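Local coordinates for protein carbohydrate kinase, FGGY (PDB 3IFR) that probably phosphorylates the sugar D-xylulose as a xylulokinase of the FGGY carbohydrate kinase family, at residues A97-S102 against P151-A156; I167-L170 against V176-R179. All coordinates share one frame; numbering follows the deposited sequence.

How the contacts relate
Both contacts lie in the N-terminal FGGY family region, on the same side of the chain's centre. Contact 1 comes first along the chain, at the surface; contact 2 follows and is partly buried. Their centres are about 18 Å apart and their nearest atoms about 7 Å apart, so they do not touch. One element, helix 52-70, touches residues of both: Val98 and Ser102 of contact 1, Ile167 and Leu170 of contact 2. Strand 159-161 follows 151-156 in sequence and touches Met169 and Val177 of contact 2. In FGGY kinases the catalytic cleft lies between the two actin-like domains.

Contact 1 (A97-S102 against P151-A156); sequences AVLRPS and PAVFGA
Leu99 and Val153 bring the two backbones closest, with Leu99 CA 6.3 Å from Val153 CA. Segment 97-102 is a loop between strands 90-92 and 102-103. Segment 151-156 is the short helix 151-155 and its exit. This is a loop-on-helix contact in the N-terminal region of an FGGY kinase, a member of the actin-like ATPase clan. No hydrogen bond crosses it; the contact is mostly apolar and lies at the surface.

Leu99 carries most of the contact, touching Val153 with CB and Ala156 with both methyls. Its CB packs on Val153 CG1 at 3.9 Å. Its CG is anti to the carbonyl carbon (chi1 -70°), and the branch end reaches the helix exit. There the two methyls divide: CD2 meets Ala156 CB at 3.8 Å, while CD1 lies 3.8 Å from Ala156 O. Val153 also touches Leu91 of strand 90-92. Leu99 packs on Leu91 too and is hydrogen-bonded to it through the backbone, so strand, loop and helix meet here.

Arg100 adds a looser touch, its CD 4.2 Å from Val153 CG1. Its guanidinium pairs through NE with Glu150, just before the helix, and through NH2 with Glu49, while NH1 lies close to the like-charged Arg109. Arg100 NH2 also donates to Pro101 O at 2.9 Å, with a bent N-H...O angle of 136°.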
ATOM      1  N   ALA A  97       1.061  21.420  18.610  1.00 21.47           N
ATOM      2  CA  ALA A  97       1.975  21.866  17.577  1.00 24.01           C
ATOM      3  C   ALA A  97       2.911  20.740  17.118  1.00 24.63           C
ATOM      4  O   ALA A  97       3.402  19.927  17.934  1.00 20.38           O
ATOM      5  CB  ALA A  97       2.842  23.075  18.104  1.00 21.94           C
ATOM      6  N   VAL A  98       3.208  20.754  15.820  1.00 20.67           N
ATOM      7  CA  VAL A  98       4.178  19.843  15.215  1.00 22.37           C
ATOM      8  C   VAL A  98       5.633  20.029  15.743  1.00 22.34           C
ATOM      9  O   VAL A  98       6.206  21.096  15.669  1.00 19.58           O
ATOM     10  CB  VAL A  98       4.113  19.973  13.663  1.00 23.53           C
ATOM     11  CG1 VAL A  98       5.176  19.098  12.958  1.00 23.00           C
ATOM     12  CG2 VAL A  98       2.753  19.623  13.203  1.00 19.64           C
ATOM     13  N   LEU A  99       6.234  18.971  16.267  1.00 22.31           N
ATOM     14  CA  LEU A  99       7.596  19.087  16.797  1.00 18.64           C
ATOM     15  C   LEU A  99       8.677  19.122  15.709  1.00 20.89           C
ATOM     16  O   LEU A  99       9.594  19.919  15.767  1.00 22.30           O
ATOM     17  CB  LEU A  99       7.850  17.986  17.825  1.00 18.22           C
ATOM     18  CG  LEU A  99       7.033  18.213  19.111  1.00 20.01           C
ATOM     19  CD1 LEU A  99       6.764  16.948  19.901  1.00 20.48           C
ATOM     20  CD2 LEU A  99       7.645  19.261  20.004  1.00 17.13           C
ATOM     21  N   ARG A 100       8.565  18.294  14.687  1.00 20.89           N
ATOM     22  CA  ARG A 100       9.611  18.232  13.674  1.00 19.59           C
ATOM     23  C   ARG A 100       8.923  17.691  12.448  1.00 21.34           C
ATOM     24  O   ARG A 100       7.785  17.266  12.519  1.00 20.27           O
ATOM     25  CB  ARG A 100      10.693  17.234  14.086  1.00 19.64           C
ATOM     26  CG  ARG A 100      10.172  15.791  14.028  1.00 20.23           C
ATOM     27  CD  ARG A 100      11.204  14.701  14.386  1.00 19.72           C
ATOM     28  NE  ARG A 100      12.540  14.922  13.845  1.00 20.62           N
ATOM     29  CZ  ARG A 100      12.878  14.893  12.555  1.00 22.15           C
ATOM     30  NH1 ARG A 100      14.150  15.072  12.209  1.00 22.71           N
ATOM     31  NH2 ARG A 100      11.972  14.684  11.603  1.00 22.61           N
ATOM     32  N   PRO A 101       9.610  17.705  11.311  1.00 22.11           N
ATOM     33  CA  PRO A 101       8.955  17.218  10.096  1.00 20.01           C
ATOM     34  C   PRO A 101       8.548  15.754  10.259  1.00 23.17           C
ATOM     35  O   PRO A 101       9.179  15.021  11.035  1.00 21.63           O
ATOM     36  CB  PRO A 101      10.038  17.375   9.030  1.00 19.71           C
ATOM     37  CG  PRO A 101      10.940  18.494   9.585  1.00 21.77           C
ATOM     38  CD  PRO A 101      10.936  18.306  11.062  1.00 20.46           C
ATOM     39  N   SER A 102       7.475  15.361   9.574  1.00 20.59           N
ATOM     40  CA  SER A 102       7.020  13.984   9.562  1.00 21.35           C
ATOM     41  C   SER A 102       8.062  13.085   8.918  1.00 20.56           C
ATOM     42  O   SER A 102       8.592  13.405   7.848  1.00 20.81           O
ATOM     43  CB  SER A 102       5.715  13.868   8.782  1.00 20.06           C
ATOM     44  OG  SER A 102       5.442  12.528   8.413  1.00 18.82           O
ATOM     45  N   PRO A 151      16.713  14.121  21.744  1.00 19.19           N
ATOM     46  CA  PRO A 151      16.057  13.887  23.041  1.00 19.99           C
ATOM     47  C   PRO A 151      15.103  15.023  23.360  1.00 19.10           C
ATOM     48  O   PRO A 151      14.130  14.822  24.045  1.00 18.65           O
ATOM     49  CB  PRO A 151      17.198  13.874  24.063  1.00 19.22           C
ATOM     50  CG  PRO A 151      18.444  14.249  23.321  1.00 23.28           C
ATOM     51  CD  PRO A 151      18.159  14.372  21.853  1.00 22.91           C
ATOM     52  N   ALA A 152      15.388  16.226  22.891  1.00 21.94           N
ATOM     53  CA  ALA A 152      14.511  17.360  23.223  1.00 22.43           C
ATOM     54  C   ALA A 152      13.165  17.231  22.508  1.00 22.34           C
ATOM     55  O   ALA A 152      12.104  17.485  23.100  1.00 23.17           O
ATOM     56  CB  ALA A 152      15.176  18.701  22.905  1.00 18.96           C
ATOM     57  N   VAL A 153      13.197  16.832  21.241  1.00 20.89           N
ATOM     58  CA  VAL A 153      11.943  16.492  20.585  1.00 20.00           C
ATOM     59  C   VAL A 153      11.250  15.411  21.388  1.00 21.16           C
ATOM     60  O   VAL A 153      10.080  15.547  21.761  1.00 21.11           O
ATOM     61  CB  VAL A 153      12.157  16.035  19.145  1.00 19.06           C
ATOM     62  CG1 VAL A 153      10.827  15.639  18.505  1.00 17.33           C
ATOM     63  CG2 VAL A 153      12.779  17.208  18.357  1.00 21.02           C
ATOM     64  N   PHE A 154      11.999  14.360  21.705  1.00 20.91           N
ATOM     65  CA  PHE A 154      11.429  13.203  22.366  1.00 21.42           C
ATOM     66  C   PHE A 154      10.727  13.536  23.675  1.00 22.47           C
ATOM     67  O   PHE A 154       9.643  12.998  23.968  1.00 20.94           O
ATOM     68  CB  PHE A 154      12.479  12.128  22.607  1.00 21.76           C
ATOM     69  CG  PHE A 154      11.900  10.809  23.004  1.00 22.70           C
ATOM     70  CD1 PHE A 154      11.366   9.948  22.042  1.00 24.23           C
ATOM     71  CD2 PHE A 154      11.881  10.418  24.328  1.00 23.53           C
ATOM     72  CE1 PHE A 154      10.831   8.721  22.394  1.00 20.39           C
ATOM     73  CE2 PHE A 154      11.352   9.194  24.695  1.00 25.03           C
ATOM     74  CZ  PHE A 154      10.802   8.335  23.711  1.00 21.96           C
ATOM     75  N   GLY A 155      11.335  14.406  24.467  1.00 20.40           N
ATOM     76  CA  GLY A 155      10.787  14.690  25.786  1.00 22.18           C
ATOM     77  C   GLY A 155       9.526  15.544  25.696  1.00 19.72           C
ATOM     78  O   GLY A 155       8.686  15.556  26.602  1.00 17.17           O
ATOM     79  N   ALA A 156       9.390  16.269  24.590  1.00 17.76           N
ATOM     80  CA  ALA A 156       8.199  17.099  24.406  1.00 19.28           C
ATOM     81  C   ALA A 156       6.977  16.385  23.806  1.00 22.04           C
ATOM     82  O   ALA A 156       5.974  17.036  23.583  1.00 22.36           O
ATOM     83  CB  ALA A 156       8.527  18.277  23.554  1.00 19.75           C
TER

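Contact 2 (I167-L170 against V176-R179); sequences INML and VVDR
Met169 meets the flat Val176-Val177 peptide with its terminal methyl. Met169 CE lies 3.4 Å from Val176 O. It comes to the oxygen obliquely from above one face, about 46° out of the peptide plane, and this is a van der Waals touch, not a hydrogen bond. On the same face of this peptide Val177 CG1 stands 4.4 Å from Met169 CE, a loose apolar touch. The isopropyl group of Val176 leaves on the other face. No hydrogen bond joins the two segments, and no rings stack across the contact.

Met169 is a selenomethionine, with SE in place of sulfur. Its CG is anti to the carbonyl carbon (chi1 -51°) and the chain is extended beyond it (chi2 -179°). This straight reach explains the contact: the backbones stay apart, with Met169 CA 7.6 Å from Val176 CA, and the methyl spans the gap. The touch is small and mainly at the main chain of Val176. The CB of Val177 points away from the helix, and only its CG1 comes to the methyl.

One residue further on, polar bonds tie the strand to the start of the same helix, from Asp178 N to Asp165 OD1 and from Asp178 OD2 to the hydroxyl of Tyr164.

The arrangement is a helix followed by a short loop and a short strand. Helix 163-172 packs through Ile167 and Leu170 on helix 52-70, and Met169 also rests on Thr159 and Cys161 of strand 159-161. Strand 177-178 runs parallel to strand 213-214, where Val177 pairs through its backbone with Pro212 and His214.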
ATOM      1  N   ILE A 167      -4.588  14.977  10.025  1.00 19.19           N
ATOM      2  CA  ILE A 167      -5.583  15.730   9.297  1.00 17.29           C
ATOM      3  C   ILE A 167      -6.940  15.564   9.956  1.00 20.21           C
ATOM      4  O   ILE A 167      -7.596  16.556  10.257  1.00 21.69           O
ATOM      5  CB  ILE A 167      -5.602  15.269   7.820  1.00 19.58           C
ATOM      6  CG1 ILE A 167      -4.204  15.457   7.211  1.00 18.59           C
ATOM      7  CG2 ILE A 167      -6.662  16.028   7.014  1.00 15.72           C
ATOM      8  CD1 ILE A 167      -3.771  16.947   7.119  1.00 17.33           C
ATOM      9  N   ASN A 168      -7.373  14.320  10.209  1.00 18.89           N
ATOM     10  CA  ASN A 168      -8.612  14.108  10.986  1.00 18.39           C
ATOM     11  C   ASN A 168      -8.722  14.919  12.314  1.00 19.57           C
ATOM     12  O   ASN A 168      -9.787  15.482  12.649  1.00 17.66           O
ATOM     13  CB  ASN A 168      -8.799  12.629  11.289  1.00 15.78           C
ATOM     14  CG  ASN A 168      -9.337  11.857  10.117  1.00 19.28           C
ATOM     15  OD1 ASN A 168     -10.128  12.386   9.303  1.00 16.36           O
ATOM     16  ND2 ASN A 168      -8.939  10.561  10.024  1.00 17.57           N
HETATM   17  N   MSE A 169      -7.638  14.967  13.080  1.00 17.85           N
HETATM   18  CA  MSE A 169      -7.645  15.815  14.286  1.00 20.26           C
HETATM   19  C   MSE A 169      -7.959  17.264  13.925  1.00 19.93           C
HETATM   20  O   MSE A 169      -8.871  17.836  14.480  1.00 20.44           O
HETATM   21  CB  MSE A 169      -6.327  15.742  15.050  1.00 14.43           C
HETATM   22  CG  MSE A 169      -5.935  14.331  15.313  1.00 17.81           C
HETATM   23 SE   MSE A 169      -4.250  14.207  16.321  1.00 36.85          SE
HETATM   24  CE  MSE A 169      -4.091  12.214  16.576  1.00 16.63           C
ATOM     25  N   LEU A 170      -7.233  17.831  12.962  1.00 18.78           N
ATOM     26  CA  LEU A 170      -7.517  19.170  12.490  1.00 18.49           C
ATOM     27  C   LEU A 170      -8.982  19.366  12.037  1.00 20.50           C
ATOM     28  O   LEU A 170      -9.491  20.480  12.116  1.00 18.49           O
ATOM     29  CB  LEU A 170      -6.563  19.518  11.339  1.00 21.71           C
ATOM     30  CG  LEU A 170      -5.303  20.291  11.744  1.00 24.81           C
ATOM     31  CD1 LEU A 170      -4.848  19.882  13.108  1.00 24.30           C
ATOM     32  CD2 LEU A 170      -4.157  20.136  10.724  1.00 22.31           C
ATOM     33  N   VAL A 176      -7.602  10.549  17.917  1.00 21.37           N
ATOM     34  CA  VAL A 176      -7.516   9.100  17.758  1.00 20.52           C
ATOM     35  C   VAL A 176      -6.513   8.745  16.684  1.00 21.62           C
ATOM     36  O   VAL A 176      -6.095   9.604  15.925  1.00 22.89           O
ATOM     37  CB  VAL A 176      -8.880   8.444  17.391  1.00 21.15           C
ATOM     38  CG1 VAL A 176      -9.977   8.796  18.433  1.00 20.42           C
ATOM     39  CG2 VAL A 176      -9.297   8.759  15.927  1.00 19.71           C
ATOM     40  N   VAL A 177      -6.123   7.476  16.610  1.00 21.47           N
ATOM     41  CA  VAL A 177      -5.464   6.987  15.410  1.00 18.75           C
ATOM     42  C   VAL A 177      -6.182   5.768  14.810  1.00 19.39           C
ATOM     43  O   VAL A 177      -6.833   5.010  15.525  1.00 20.82           O
ATOM     44  CB  VAL A 177      -3.993   6.653  15.678  1.00 18.39           C
ATOM     45  CG1 VAL A 177      -3.261   7.919  15.965  1.00 18.83           C
ATOM     46  CG2 VAL A 177      -3.868   5.668  16.823  1.00 17.30           C
ATOM     47  N   ASP A 178      -6.079   5.602  13.490  1.00 17.39           N
ATOM     48  CA  ASP A 178      -6.504   4.391  12.802  1.00 17.53           C
ATOM     49  C   ASP A 178      -5.861   3.178  13.503  1.00 20.03           C
ATOM     50  O   ASP A 178      -4.634   3.196  13.817  1.00 18.98           O
ATOM     51  CB  ASP A 178      -6.011   4.482  11.356  1.00 16.56           C
ATOM     52  CG  ASP A 178      -6.523   3.377  10.456  1.00 17.25           C
ATOM     53  OD1 ASP A 178      -7.279   2.490  10.901  1.00 16.07           O
ATOM     54  OD2 ASP A 178      -6.137   3.406   9.260  1.00 16.33           O
ATOM     55  N   ARG A 179      -6.687   2.165  13.778  1.00 17.22           N
ATOM     56  CA  ARG A 179      -6.209   0.836  14.145  1.00 20.98           C
ATOM     57  C   ARG A 179      -5.014   0.455  13.273  1.00 17.79           C
ATOM     58  O   ARG A 179      -4.056  -0.139  13.728  1.00 16.29           O
ATOM     59  CB  ARG A 179      -7.311  -0.233  13.880  1.00 21.01           C
ATOM     60  CG  ARG A 179      -8.510  -0.285  14.864  1.00 24.50           C
ATOM     61  CD  ARG A 179      -9.414  -1.566  14.646  1.00 29.14           C
ATOM     62  NE  ARG A 179      -9.911  -1.680  13.253  1.00 28.62           N
ATOM     63  CZ  ARG A 179     -10.734  -2.633  12.791  1.00 30.39           C
ATOM     64  NH1 ARG A 179     -11.111  -2.620  11.526  1.00 28.43           N
ATOM     65  NH2 ARG A 179     -11.206  -3.578  13.587  1.00 30.45           N
TER